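Local coordinates for protein putative pyridoxamine 5-phosphate-dependent dehydrase, Wbdk (Escherichia coli O55:H7, PDB 2GMU) that catalyses removal of the C3'-hydroxyl of GDP-4-keto-6-deoxy-D-mannose in the pathway to L-colitose, an O-antigen sugar, at residues Thr93-Gln98 with Lys348-Thr353; Val85-Trp90 with Thr337-Lys342; Arg215-Thr220 with Asn250-Glu255. All blocks are in the same frame, centred on the assembly; numbering follows the deposited sequence.

Contact 1. Residues Thr93-Gln98 with Lys348-Thr353; sequences TYYPLQ and KYFDYT. With PDG (N-({3-hydroxy-2-methyl-5-[(phosphonooxy)methyl]pyridin-4-yl}methyl)-D-glutamic acid), chain D.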
loop_
_atom_site.group_PDB
_atom_site.type_symbol
_atom_site.label_atom_id
_atom_site.label_comp_id
_atom_site.label_asym_id
_atom_site.label_seq_id
_atom_site.Cartn_x
_atom_site.Cartn_y
_atom_site.Cartn_z
ATOM N N THR A 93 12.013 6.459 2.164
ATOM C CA THR A 93 12.027 7.890 2.152
ATOM C C THR A 93 12.340 8.320 0.708
ATOM O O THR A 93 11.851 9.327 0.198
ATOM C CB THR A 93 13.144 8.393 3.080
ATOM O OG1 THR A 93 12.906 7.981 4.399
ATOM C CG2 THR A 93 13.256 9.906 2.986
ATOM N N TYR A 94 13.173 7.519 0.042
ATOM C CA TYR A 94 13.655 7.786 -1.307
ATOM C C TYR A 94 12.846 7.298 -2.492
ATOM O O TYR A 94 12.712 8.004 -3.493
ATOM C CB TYR A 94 15.075 7.227 -1.466
ATOM C CG TYR A 94 16.010 7.646 -0.355
ATOM C CD1 TYR A 94 16.493 8.955 -0.280
ATOM C CD2 TYR A 94 16.429 6.735 0.614
ATOM C CE1 TYR A 94 17.364 9.370 0.730
ATOM C CE2 TYR A 94 17.306 7.130 1.626
ATOM C CZ TYR A 94 17.780 8.442 1.685
ATOM O OH TYR A 94 18.641 8.824 2.681
ATOM N N TYR A 95 12.382 6.060 -2.427
ATOM C CA TYR A 95 11.673 5.469 -3.546
ATOM C C TYR A 95 10.608 6.353 -4.197
ATOM O O TYR A 95 10.556 6.514 -5.418
ATOM C CB TYR A 95 11.128 4.061 -3.223
ATOM C CG TYR A 95 12.147 3.030 -2.794
ATOM C CD1 TYR A 95 11.773 1.993 -1.940
ATOM C CD2 TYR A 95 13.465 3.055 -3.247
ATOM C CE1 TYR A 95 12.666 0.999 -1.545
ATOM C CE2 TYR A 95 14.380 2.076 -2.856
ATOM C CZ TYR A 95 13.978 1.046 -2.009
ATOM O OH TYR A 95 14.877 0.084 -1.640
ATOM N N PRO A 96 9.715 6.910 -3.395
ATOM C CA PRO A 96 8.661 7.725 -3.965
ATOM C C PRO A 96 9.170 8.839 -4.870
ATOM O O PRO A 96 8.522 9.157 -5.872
ATOM C CB PRO A 96 7.832 8.266 -2.795
ATOM C CG PRO A 96 8.252 7.458 -1.580
ATOM C CD PRO A 96 9.631 6.897 -1.909
ATOM N N LEU A 97 10.322 9.423 -4.517
ATOM C CA LEU A 97 10.924 10.492 -5.312
ATOM C C LEU A 97 11.237 9.952 -6.688
ATOM O O LEU A 97 10.999 10.581 -7.715
ATOM C CB LEU A 97 12.244 10.990 -4.694
ATOM C CG LEU A 97 12.088 11.275 -3.212
ATOM C CD1 LEU A 97 13.348 11.923 -2.672
ATOM C CD2 LEU A 97 10.900 12.205 -2.998
ATOM N N GLN A 98 11.788 8.750 -6.681
ATOM C CA GLN A 98 12.134 8.076 -7.913
ATOM C C GLN A 98 10.876 7.739 -8.707
ATOM O O GLN A 98 10.781 7.972 -9.919
ATOM C CB GLN A 98 12.927 6.795 -7.637
ATOM C CG GLN A 98 13.451 6.141 -8.926
ATOM C CD GLN A 98 12.493 5.130 -9.528
ATOM O OE1 GLN A 98 11.673 4.525 -8.825
ATOM N NE2 GLN A 98 12.604 4.940 -10.841
ATOM N N LYS A 348 20.835 3.078 -9.723
ATOM C CA LYS A 348 20.788 3.019 -11.171
ATOM C C LYS A 348 19.468 3.555 -11.724
ATOM O O LYS A 348 19.407 4.089 -12.828
ATOM C CB LYS A 348 20.914 1.576 -11.633
ATOM C CG LYS A 348 22.195 1.333 -12.401
ATOM C CD LYS A 348 22.600 -0.135 -12.452
ATOM C CE LYS A 348 24.112 -0.324 -12.482
ATOM N NZ LYS A 348 24.589 -1.381 -11.531
ATOM N N TYR A 349 18.393 3.377 -10.957
ATOM C CA TYR A 349 17.053 3.780 -11.348
ATOM C C TYR A 349 16.736 5.242 -11.110
ATOM O O TYR A 349 15.741 5.742 -11.635
ATOM C CB TYR A 349 15.994 2.917 -10.630
ATOM C CG TYR A 349 16.106 1.443 -10.945
ATOM C CD1 TYR A 349 16.710 0.572 -10.039
ATOM C CD2 TYR A 349 15.603 0.921 -12.137
ATOM C CE1 TYR A 349 16.811 -0.792 -10.310
ATOM C CE2 TYR A 349 15.689 -0.442 -12.418
ATOM C CZ TYR A 349 16.303 -1.300 -11.505
ATOM O OH TYR A 349 16.404 -2.644 -11.769
ATOM N N PHE A 350 17.576 5.897 -10.306
ATOM C CA PHE A 350 17.417 7.287 -9.923
ATOM C C PHE A 350 18.063 8.316 -10.843
ATOM O O PHE A 350 19.055 8.073 -11.520
ATOM C CB PHE A 350 18.025 7.507 -8.515
ATOM C CG PHE A 350 17.149 7.051 -7.366
ATOM C CD1 PHE A 350 16.998 5.700 -7.048
ATOM C CD2 PHE A 350 16.474 7.987 -6.579
ATOM C CE1 PHE A 350 16.193 5.296 -5.982
ATOM C CE2 PHE A 350 15.664 7.606 -5.508
ATOM C CZ PHE A 350 15.516 6.250 -5.218
ATOM N N ASP A 351 17.475 9.503 -10.805
ATOM C CA ASP A 351 17.943 10.698 -11.478
ATOM C C ASP A 351 18.474 11.540 -10.333
ATOM O O ASP A 351 17.792 12.415 -9.783
ATOM C CB ASP A 351 16.813 11.451 -12.207
ATOM C CG ASP A 351 17.267 12.705 -12.903
ATOM O OD1 ASP A 351 18.430 12.931 -13.199
ATOM O OD2 ASP A 351 16.269 13.518 -13.179
ATOM N N TYR A 352 19.689 11.216 -9.919
ATOM C CA TYR A 352 20.218 11.916 -8.781
ATOM C C TYR A 352 21.581 12.527 -8.966
ATOM O O TYR A 352 22.279 12.294 -9.948
ATOM C CB TYR A 352 20.287 10.950 -7.587
ATOM C CG TYR A 352 21.460 10.022 -7.696
ATOM C CD1 TYR A 352 22.592 10.230 -6.906
ATOM C CD2 TYR A 352 21.452 8.955 -8.595
ATOM C CE1 TYR A 352 23.694 9.378 -6.991
ATOM C CE2 TYR A 352 22.545 8.092 -8.692
ATOM C CZ TYR A 352 23.666 8.310 -7.888
ATOM O OH TYR A 352 24.748 7.475 -7.982
ATOM N N THR A 353 21.932 13.299 -7.949
ATOM C CA THR A 353 23.200 13.973 -7.847
ATOM C C THR A 353 23.580 14.082 -6.385
ATOM O O THR A 353 22.724 14.046 -5.498
ATOM C CB THR A 353 23.256 15.333 -8.586
ATOM O OG1 THR A 353 24.588 15.612 -8.971
ATOM C CG2 THR A 353 22.703 16.466 -7.727
HETATM N N1 PDG D . 10.875 6.394 6.844
HETATM C C2 PDG D . 11.810 6.298 7.774
HETATM C C2A PDG D . 12.834 7.390 7.944
HETATM C C3 PDG D . 11.853 5.190 8.596
HETATM O O3 PDG D . 12.784 5.049 9.567
HETATM C C4 PDG D . 10.903 4.203 8.423
HETATM C C4A PDG D . 10.949 2.980 9.369
HETATM C C5 PDG D . 9.933 4.284 7.407
HETATM C C6 PDG D . 9.941 5.453 6.669
HETATM C C5A PDG D . 8.944 3.316 7.383
HETATM O OP4 PDG D . 7.759 3.178 8.024
HETATM P P PDG D . 7.113 1.732 7.801
HETATM O OP1 PDG D . 8.055 0.697 8.286
HETATM O OP2 PDG D . 5.756 1.731 8.681
HETATM O OP3 PDG D . 6.742 1.452 6.247
HETATM N NA PDG D . 11.639 1.893 8.735
HETATM C CAA PDG D . 11.465 0.611 9.225
HETATM C CBA PDG D . 12.169 -0.612 8.607
HETATM C CGA PDG D . 11.805 -1.854 9.450
HETATM C CDA PDG D . 10.547 -2.560 8.888
HETATM O OE1 PDG D . 9.597 -1.893 8.331
HETATM O OE2 PDG D . 10.447 -3.833 8.988
HETATM C CA PDG D . 10.539 0.393 10.419
HETATM O OA PDG D . 11.031 0.366 11.608
HETATM O OXT PDG D . 9.284 0.230 10.208
#
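The ring of Phe350 packs against Gln98, Tyr94 and Tyr95 in a largely apolar, partly buried contact. It joins helix 91-99 to the loop leading into strand 352-354, an outermost strand of the mixed sheet in this chain. That sheet is the core of the fold type I (aspartate aminotransferase) architecture shared by the DegT/DnrJ/EryC1/StrS family. Gln98 CB stands over one face of the Phe350 ring, 3.7 Å from its centroid and 17° off the normal, a CH-pi contact. Phe350 CE2 lies 3.6 Å from Tyr94 O, near the ring plane, and Phe350 CZ is 3.9 Å from Tyr94 CB. Tyr95 CD2 meets the same CZ of Phe350 more loosely, at 4.3 Å.

The polar ends of both tyrosines go to other partners. Tyr94 OH bonds to Pro86 O, and Tyr95 OH to His217 O of the second subunit. Tyr349 turns its ring to Phe71 of the second subunit, edge-to-face. At the start of the helix, Thr93 OG1 lies 3.6 Å from N1 of the phosphopyridoxyl-glutamate adduct and bonds to Asp161.

The Gln98 side chain leaves with CG anti to the backbone N (chi1 -173°) and bends at chi2. Its amide thus reaches past Phe350 to the backbone of Tyr349, where Gln98 NE2 gives a weak hydrogen bond of 3.3 Å to Tyr349 O.

Contact 2. Residues Val85-Trp90 with Thr337-Lys342; sequences VPAVSW and TGNFLK. With PDG (N-({3-hydroxy-2-methyl-5-[(phosphonooxy)methyl]pyridin-4-yl}methyl)-D-glutamic acid), chain D.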
loop_
_atom_site.group_PDB
_atom_site.type_symbol
_atom_site.label_atom_id
_atom_site.label_comp_id
_atom_site.label_asym_id
_atom_site.label_seq_id
_atom_site.Cartn_x
_atom_site.Cartn_y
_atom_site.Cartn_z
ATOM N N VAL A 85 17.531 15.793 -0.209
ATOM C CA VAL A 85 17.441 14.778 0.830
ATOM C C VAL A 85 18.809 14.490 1.463
ATOM O O VAL A 85 19.852 14.610 0.825
ATOM C CB VAL A 85 16.847 13.479 0.299
ATOM C CG1 VAL A 85 15.537 13.801 -0.390
ATOM C CG2 VAL A 85 17.799 12.835 -0.711
ATOM N N PRO A 86 18.803 14.088 2.730
ATOM C CA PRO A 86 20.027 13.741 3.419
ATOM C C PRO A 86 20.442 12.355 2.947
ATOM O O PRO A 86 19.620 11.625 2.388
ATOM C CB PRO A 86 19.653 13.625 4.887
ATOM C CG PRO A 86 18.141 13.449 4.939
ATOM C CD PRO A 86 17.612 13.970 3.614
ATOM N N ALA A 87 21.700 11.974 3.194
ATOM C CA ALA A 87 22.232 10.682 2.768
ATOM C C ALA A 87 21.892 9.495 3.669
ATOM O O ALA A 87 22.126 8.341 3.331
ATOM C CB ALA A 87 23.734 10.782 2.525
ATOM N N VAL A 88 21.345 9.774 4.838
ATOM C CA VAL A 88 20.996 8.705 5.741
ATOM C C VAL A 88 19.521 8.759 6.070
ATOM O O VAL A 88 19.011 9.802 6.485
ATOM C CB VAL A 88 21.864 8.727 6.989
ATOM C CG1 VAL A 88 21.475 7.575 7.903
ATOM C CG2 VAL A 88 23.323 8.609 6.562
ATOM N N SER A 89 18.862 7.624 5.827
ATOM C CA SER A 89 17.442 7.459 6.077
ATOM C C SER A 89 16.941 6.096 5.594
ATOM O O SER A 89 17.646 5.331 4.937
ATOM C CB SER A 89 16.633 8.611 5.472
ATOM O OG SER A 89 15.252 8.389 5.692
ATOM N N TRP A 90 15.690 5.796 5.891
ATOM C CA TRP A 90 15.100 4.555 5.439
ATOM C C TRP A 90 14.906 4.576 3.907
ATOM O O TRP A 90 14.779 5.629 3.285
ATOM C CB TRP A 90 13.826 4.199 6.230
ATOM C CG TRP A 90 13.309 2.829 5.897
ATOM C CD1 TRP A 90 12.163 2.532 5.226
ATOM C CD2 TRP A 90 13.924 1.580 6.227
ATOM N NE1 TRP A 90 12.014 1.171 5.118
ATOM C CE2 TRP A 90 13.091 0.556 5.708
ATOM C CE3 TRP A 90 15.096 1.228 6.903
ATOM C CZ2 TRP A 90 13.425 -0.798 5.828
ATOM C CZ3 TRP A 90 15.412 -0.112 7.039
ATOM C CH2 TRP A 90 14.588 -1.113 6.507
ATOM N N THR A 337 19.966 2.561 7.854
ATOM C CA THR A 337 20.507 1.828 6.714
ATOM C C THR A 337 21.975 2.121 6.432
ATOM O O THR A 337 22.603 1.464 5.596
ATOM C CB THR A 337 19.727 2.223 5.439
ATOM O OG1 THR A 337 20.075 3.548 5.030
ATOM C CG2 THR A 337 18.227 2.108 5.691
ATOM N N GLY A 338 22.508 3.132 7.108
ATOM C CA GLY A 338 23.877 3.554 6.896
ATOM C C GLY A 338 23.869 4.520 5.719
ATOM O O GLY A 338 22.876 5.211 5.453
ATOM N N ASN A 339 24.965 4.564 4.990
ATOM C CA ASN A 339 25.010 5.460 3.856
ATOM C C ASN A 339 24.209 4.886 2.694
ATOM O O ASN A 339 24.629 3.946 2.033
ATOM C CB ASN A 339 26.463 5.797 3.496
ATOM C CG ASN A 339 26.567 6.534 2.201
ATOM O OD1 ASN A 339 25.673 7.301 1.857
ATOM N ND2 ASN A 339 27.646 6.272 1.475
ATOM N N PHE A 340 23.017 5.432 2.474
ATOM C CA PHE A 340 22.136 4.973 1.401
ATOM C C PHE A 340 22.827 4.919 0.052
ATOM O O PHE A 340 22.567 4.048 -0.784
ATOM C CB PHE A 340 20.849 5.826 1.279
ATOM C CG PHE A 340 19.822 5.197 0.363
ATOM C CD1 PHE A 340 19.097 4.061 0.738
ATOM C CD2 PHE A 340 19.578 5.747 -0.897
ATOM C CE1 PHE A 340 18.157 3.478 -0.117
ATOM C CE2 PHE A 340 18.632 5.193 -1.764
ATOM C CZ PHE A 340 17.921 4.055 -1.367
ATOM N N LEU A 341 23.713 5.879 -0.161
ATOM C CA LEU A 341 24.437 5.982 -1.415
ATOM C C LEU A 341 25.288 4.787 -1.771
ATOM O O LEU A 341 25.791 4.672 -2.883
ATOM C CB LEU A 341 25.178 7.307 -1.559
ATOM C CG LEU A 341 24.171 8.438 -1.722
ATOM C CD1 LEU A 341 24.634 9.661 -0.938
ATOM C CD2 LEU A 341 23.958 8.757 -3.202
ATOM N N LYS A 342 25.447 3.881 -0.824
ATOM C CA LYS A 342 26.230 2.701 -1.103
ATOM C C LYS A 342 25.418 1.731 -1.948
ATOM O O LYS A 342 25.962 0.793 -2.549
ATOM C CB LYS A 342 26.660 2.036 0.186
ATOM C CG LYS A 342 25.487 1.454 0.959
ATOM C CD LYS A 342 25.850 1.035 2.382
ATOM C CE LYS A 342 24.642 0.880 3.301
ATOM N NZ LYS A 342 24.843 -0.088 4.393
HETATM N N1 PDG D . 10.875 6.394 6.844
HETATM C C2 PDG D . 11.810 6.298 7.774
HETATM C C2A PDG D . 12.834 7.390 7.944
HETATM C C3 PDG D . 11.853 5.190 8.596
HETATM O O3 PDG D . 12.784 5.049 9.567
HETATM C C4 PDG D . 10.903 4.203 8.423
HETATM C C4A PDG D . 10.949 2.980 9.369
HETATM C C5 PDG D . 9.933 4.284 7.407
HETATM C C6 PDG D . 9.941 5.453 6.669
HETATM C C5A PDG D . 8.944 3.316 7.383
HETATM O OP4 PDG D . 7.759 3.178 8.024
HETATM P P PDG D . 7.113 1.732 7.801
HETATM O OP1 PDG D . 8.055 0.697 8.286
HETATM O OP2 PDG D . 5.756 1.731 8.681
HETATM O OP3 PDG D . 6.742 1.452 6.247
HETATM N NA PDG D . 11.639 1.893 8.735
HETATM C CAA PDG D . 11.465 0.611 9.225
HETATM C CBA PDG D . 12.169 -0.612 8.607
HETATM C CGA PDG D . 11.805 -1.854 9.450
HETATM C CDA PDG D . 10.547 -2.560 8.888
HETATM O OE1 PDG D . 9.597 -1.893 8.331
HETATM O OE2 PDG D . 10.447 -3.833 8.988
HETATM C CA PDG D . 10.539 0.393 10.419
HETATM O OA PDG D . 11.031 0.366 11.608
HETATM O OXT PDG D . 9.284 0.230 10.208
#
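Two hydrogen bonds tie Ala87 and Ser89 to the loop 337-342. Phe340 N donates to Ala87 O at 3.2 Å. Thr337 OG1 donates to Ser89 O at 3.0 Å, tilted out of the carbonyl plane. The hydroxyl of Thr337 sits between its own backbone N and carbonyl carbon (chi1 72°). This leaves the methyl for the indole: Thr337 CG2 is 3.5 Å from Trp90 CE3, and the two side chains cross at about a right angle. Both methyls of Val88 lie close to the carbonyl oxygen of Gly338, with CG2 of Val88 3.6 Å from that O. At the far end, Ala87 CB meets Leu341 CD1 at 3.7 Å.

Asn339 closes an Asx turn around Phe340: its OD1 accepts from Leu341 N at 3.2 Å, with the donor well above the carbonyl plane. Further out, Ala361 of helix 359-367 packs on Ala87, Val88 and Asn339. The ring of Phe340 stacks with Tyr94, and Phe244 of the second subunit packs on Thr337 and Phe340.

Trp90 carries the contact into the cofactor pocket. One face of its indole covers CBA of the phosphopyridoxyl-glutamate adduct, 3.1 Å from Trp90 CZ2. Trp90 CB lies 3.2 Å from C3 of the adduct's pyridine ring. An aromatic side chain against the cofactor, on a loop leaving a strand of the central sheet, is characteristic of the fold type I active site.

Contact 3. Residues Arg215-Thr220 with Asn250-Glu255; sequences RAHGWT and NVRPLE. With PDG (N-({3-hydroxy-2-methyl-5-[(phosphonooxy)methyl]pyridin-4-yl}methyl)-D-glutamic acid), chain E.
The His217 ring and the Arg252 guanidinium meet almost perpendicularly, their planes 83° apart. His217 NE2 lies over one face of the guanidinium, 3.8 Å from Arg252 NH1, and Arg252 NH1 in turn sits at the edge of the imidazole, near its plane. The guanidinium turns its own edge to the side-chain carboxylate of the adduct's glutamate part. Arg252 NH1 donates to OE2 of the adduct at 2.8 Å, in plane and nearly straight at 170°, while Arg252 NH2 donates to OE1 of the adduct at 3.2 Å. Trp219 CH2 lies near the guanidinium plane too, beside NH1. One face of the Trp219 indole carries Ala216 O, 3.0 Å above the plane, and His217 CD2. In the imidazole plane, at the edge, is OP3 of the adduct's phosphate. His217 NE2 gives a weak bond to OE1 of the adduct at 2.9 Å, so two residues grip this carboxylate. The Arg252 chain bends at chi3 (-51°), which turns the guanidinium to the ligand.

This is the glutamate and phosphate side of a fold type I active site at the dimer interface. Asn250 ND2 donates to OP3 of the adduct at 3.0 Å and also bonds to Glu196 of the second subunit. The same Glu196 makes a salt bridge with Arg252 NE. Gly58, Ser59, Glu164, Ser185 and His190 of the second subunit also hydrogen-bond to the adduct.

The two loops meet in a single beta bridge, Ala216 with Asn250. A type I' turn from Ala216 to Trp219 places His217. Asn250 OD1 accepts from Arg252 N at 3.2 Å, an Asx turn. Beside the bridge, Val251 N donates to Arg215 O at 2.8 Å.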
loop_
_atom_site.group_PDB
_atom_site.type_symbol
_atom_site.label_atom_id
_atom_site.label_comp_id
_atom_site.label_asym_id
_atom_site.label_seq_id
_atom_site.Cartn_x
_atom_site.Cartn_y
_atom_site.Cartn_z
ATOM N N ARG A 215 -5.828 7.848 -1.239
ATOM C CA ARG A 215 -5.642 6.773 -0.278
ATOM C C ARG A 215 -6.558 5.625 -0.638
ATOM O O ARG A 215 -6.290 4.436 -0.404
ATOM C CB ARG A 215 -6.048 7.237 1.122
ATOM C CG ARG A 215 -6.221 6.095 2.130
ATOM C CD ARG A 215 -6.389 6.559 3.580
ATOM N NE ARG A 215 -7.669 7.246 3.786
ATOM C CZ ARG A 215 -8.167 7.665 4.959
ATOM N NH1 ARG A 215 -7.539 7.522 6.130
ATOM N NH2 ARG A 215 -9.347 8.278 4.954
ATOM N N ALA A 216 -7.692 6.026 -1.200
ATOM C CA ALA A 216 -8.695 5.053 -1.535
ATOM C C ALA A 216 -9.319 5.207 -2.891
ATOM O O ALA A 216 -10.342 5.874 -3.022
ATOM C CB ALA A 216 -9.805 5.095 -0.503
ATOM N N HIS A 217 -8.688 4.543 -3.855
ATOM C CA HIS A 217 -9.157 4.447 -5.212
ATOM C C HIS A 217 -9.285 5.731 -6.017
ATOM O O HIS A 217 -9.771 5.689 -7.147
ATOM C CB HIS A 217 -10.453 3.599 -5.256
ATOM C CG HIS A 217 -10.360 2.299 -4.490
ATOM N ND1 HIS A 217 -9.588 1.231 -4.935
ATOM C CD2 HIS A 217 -10.953 1.912 -3.321
ATOM C CE1 HIS A 217 -9.725 0.248 -4.052
ATOM N NE2 HIS A 217 -10.541 0.624 -3.068
ATOM N N GLY A 218 -8.847 6.873 -5.494
ATOM C CA GLY A 218 -8.986 8.089 -6.288
ATOM C C GLY A 218 -10.467 8.422 -6.506
ATOM O O GLY A 218 -10.872 9.016 -7.506
ATOM N N TRP A 219 -11.283 8.018 -5.534
ATOM C CA TRP A 219 -12.712 8.252 -5.569
ATOM C C TRP A 219 -13.118 9.435 -4.696
ATOM O O TRP A 219 -12.274 10.075 -4.057
ATOM C CB TRP A 219 -13.516 6.975 -5.235
ATOM C CG TRP A 219 -13.444 6.512 -3.806
ATOM C CD1 TRP A 219 -13.044 7.224 -2.706
ATOM C CD2 TRP A 219 -13.797 5.211 -3.334
ATOM N NE1 TRP A 219 -13.128 6.454 -1.582
ATOM C CE2 TRP A 219 -13.607 5.217 -1.935
ATOM C CE3 TRP A 219 -14.284 4.064 -3.960
ATOM C CZ2 TRP A 219 -13.866 4.077 -1.161
ATOM C CZ3 TRP A 219 -14.560 2.954 -3.197
ATOM C CH2 TRP A 219 -14.346 2.957 -1.812
ATOM N N THR A 220 -14.424 9.694 -4.645
ATOM C CA THR A 220 -14.970 10.814 -3.888
ATOM C C THR A 220 -15.687 10.458 -2.594
ATOM O O THR A 220 -16.088 11.351 -1.842
ATOM C CB THR A 220 -15.932 11.634 -4.775
ATOM O OG1 THR A 220 -17.051 10.842 -5.119
ATOM C CG2 THR A 220 -15.244 12.103 -6.052
ATOM N N ASN A 250 -4.802 2.141 -3.106
ATOM C CA ASN A 250 -5.617 1.593 -2.046
ATOM C C ASN A 250 -4.608 1.324 -0.960
ATOM O O ASN A 250 -3.917 0.307 -1.002
ATOM C CB ASN A 250 -6.471 0.336 -2.315
ATOM C CG ASN A 250 -7.079 -0.225 -1.025
ATOM O OD1 ASN A 250 -7.037 0.417 0.037
ATOM N ND2 ASN A 250 -7.634 -1.434 -1.087
ATOM N N VAL A 251 -4.485 2.273 -0.038
ATOM C CA VAL A 251 -3.543 2.115 1.049
ATOM C C VAL A 251 -4.231 2.362 2.366
ATOM O O VAL A 251 -3.660 2.898 3.316
ATOM C CB VAL A 251 -2.266 2.935 0.906
ATOM C CG1 VAL A 251 -1.493 2.481 -0.331
ATOM C CG2 VAL A 251 -2.577 4.423 0.810
ATOM N N ARG A 252 -5.490 1.956 2.394
ATOM C CA ARG A 252 -6.272 2.133 3.590
ATOM C C ARG A 252 -5.718 1.303 4.724
ATOM O O ARG A 252 -5.200 0.210 4.514
ATOM C CB ARG A 252 -7.697 1.671 3.355
ATOM C CG ARG A 252 -8.522 2.631 2.518
ATOM C CD ARG A 252 -9.924 2.081 2.289
ATOM N NE ARG A 252 -9.900 0.709 1.791
ATOM C CZ ARG A 252 -10.804 0.190 0.965
ATOM N NH1 ARG A 252 -11.842 0.888 0.515
ATOM N NH2 ARG A 252 -10.658 -1.070 0.578
ATOM N N PRO A 253 -5.855 1.809 5.933
ATOM C CA PRO A 253 -5.417 1.039 7.066
ATOM C C PRO A 253 -6.617 0.195 7.496
ATOM O O PRO A 253 -7.762 0.431 7.091
ATOM C CB PRO A 253 -5.159 2.059 8.177
ATOM C CG PRO A 253 -6.083 3.225 7.856
ATOM C CD PRO A 253 -6.472 3.083 6.388
ATOM N N LEU A 254 -6.364 -0.792 8.331
ATOM C CA LEU A 254 -7.443 -1.622 8.823
ATOM C C LEU A 254 -8.127 -0.938 9.988
ATOM O O LEU A 254 -7.486 -0.229 10.785
ATOM C CB LEU A 254 -6.935 -3.012 9.243
ATOM C CG LEU A 254 -6.529 -3.861 8.038
ATOM C CD1 LEU A 254 -6.046 -5.224 8.511
ATOM C CD2 LEU A 254 -7.722 -4.042 7.104
ATOM N N GLU A 255 -9.428 -1.148 10.098
ATOM C CA GLU A 255 -10.125 -0.535 11.205
ATOM C C GLU A 255 -9.461 -0.857 12.548
ATOM O O GLU A 255 -9.440 -0.043 13.477
ATOM C CB GLU A 255 -11.617 -0.873 11.193
ATOM C CG GLU A 255 -12.342 -0.210 12.372
ATOM C CD GLU A 255 -12.796 1.184 12.068
ATOM O OE1 GLU A 255 -12.189 1.933 11.327
ATOM O OE2 GLU A 255 -13.907 1.496 12.692
HETATM N N1 PDG E . -9.433 -4.707 -9.709
HETATM C C2 PDG E . -10.709 -4.983 -9.970
HETATM C C2A PDG E . -11.163 -5.308 -11.366
HETATM C C3 PDG E . -11.641 -4.980 -8.947
HETATM O O3 PDG E . -12.947 -5.247 -9.160
HETATM C C4 PDG E . -11.222 -4.708 -7.669
HETATM C C4A PDG E . -12.271 -4.746 -6.550
HETATM C C5 PDG E . -9.886 -4.391 -7.390
HETATM C C6 PDG E . -9.004 -4.437 -8.459
HETATM C C5A PDG E . -9.545 -4.237 -6.033
HETATM O OP4 PDG E . -9.030 -4.995 -5.033
HETATM P P PDG E . -9.035 -4.217 -3.621
HETATM O OP1 PDG E . -10.392 -3.801 -3.235
HETATM O OP2 PDG E . -8.462 -5.235 -2.514
HETATM O OP3 PDG E . -8.078 -2.916 -3.702
HETATM N NA PDG E . -12.662 -3.419 -6.236
HETATM C CAA PDG E . -13.150 -3.154 -5.027
HETATM C CBA PDG E . -13.566 -1.717 -4.662
HETATM C CGA PDG E . -14.223 -1.693 -3.274
HETATM C CDA PDG E . -13.187 -1.333 -2.193
HETATM O OE1 PDG E . -11.989 -1.787 -2.260
HETATM O OE2 PDG E . -13.539 -0.574 -1.218
HETATM C CA PDG E . -13.290 -4.304 -4.007
HETATM O OA PDG E . -12.273 -5.029 -3.709
HETATM O OXT PDG E . -14.426 -4.549 -3.472
#

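Overall arrangement
Contacts 1 and 2 are neighbours. Strand 82-86 and helix 91-99 follow each other in the chain. Tyr94 belongs to contact 1 but touches contact 2, and both reach the same sheet and the same adduct. Contact 2 is buried and ties its loops by hydrogen bonds. Contact 1 lies nearer the surface and rests mostly on one ring. Contact 3 is buried too, but far from the chain centre, its centre about 25 Å from that of contact 1 and about 30 Å from that of contact 2. Its chemistry is polar and ionic, aimed at the other adduct. Across the dimer the contacts meet: His217 of one subunit touches Tyr95 and Trp90 of the other.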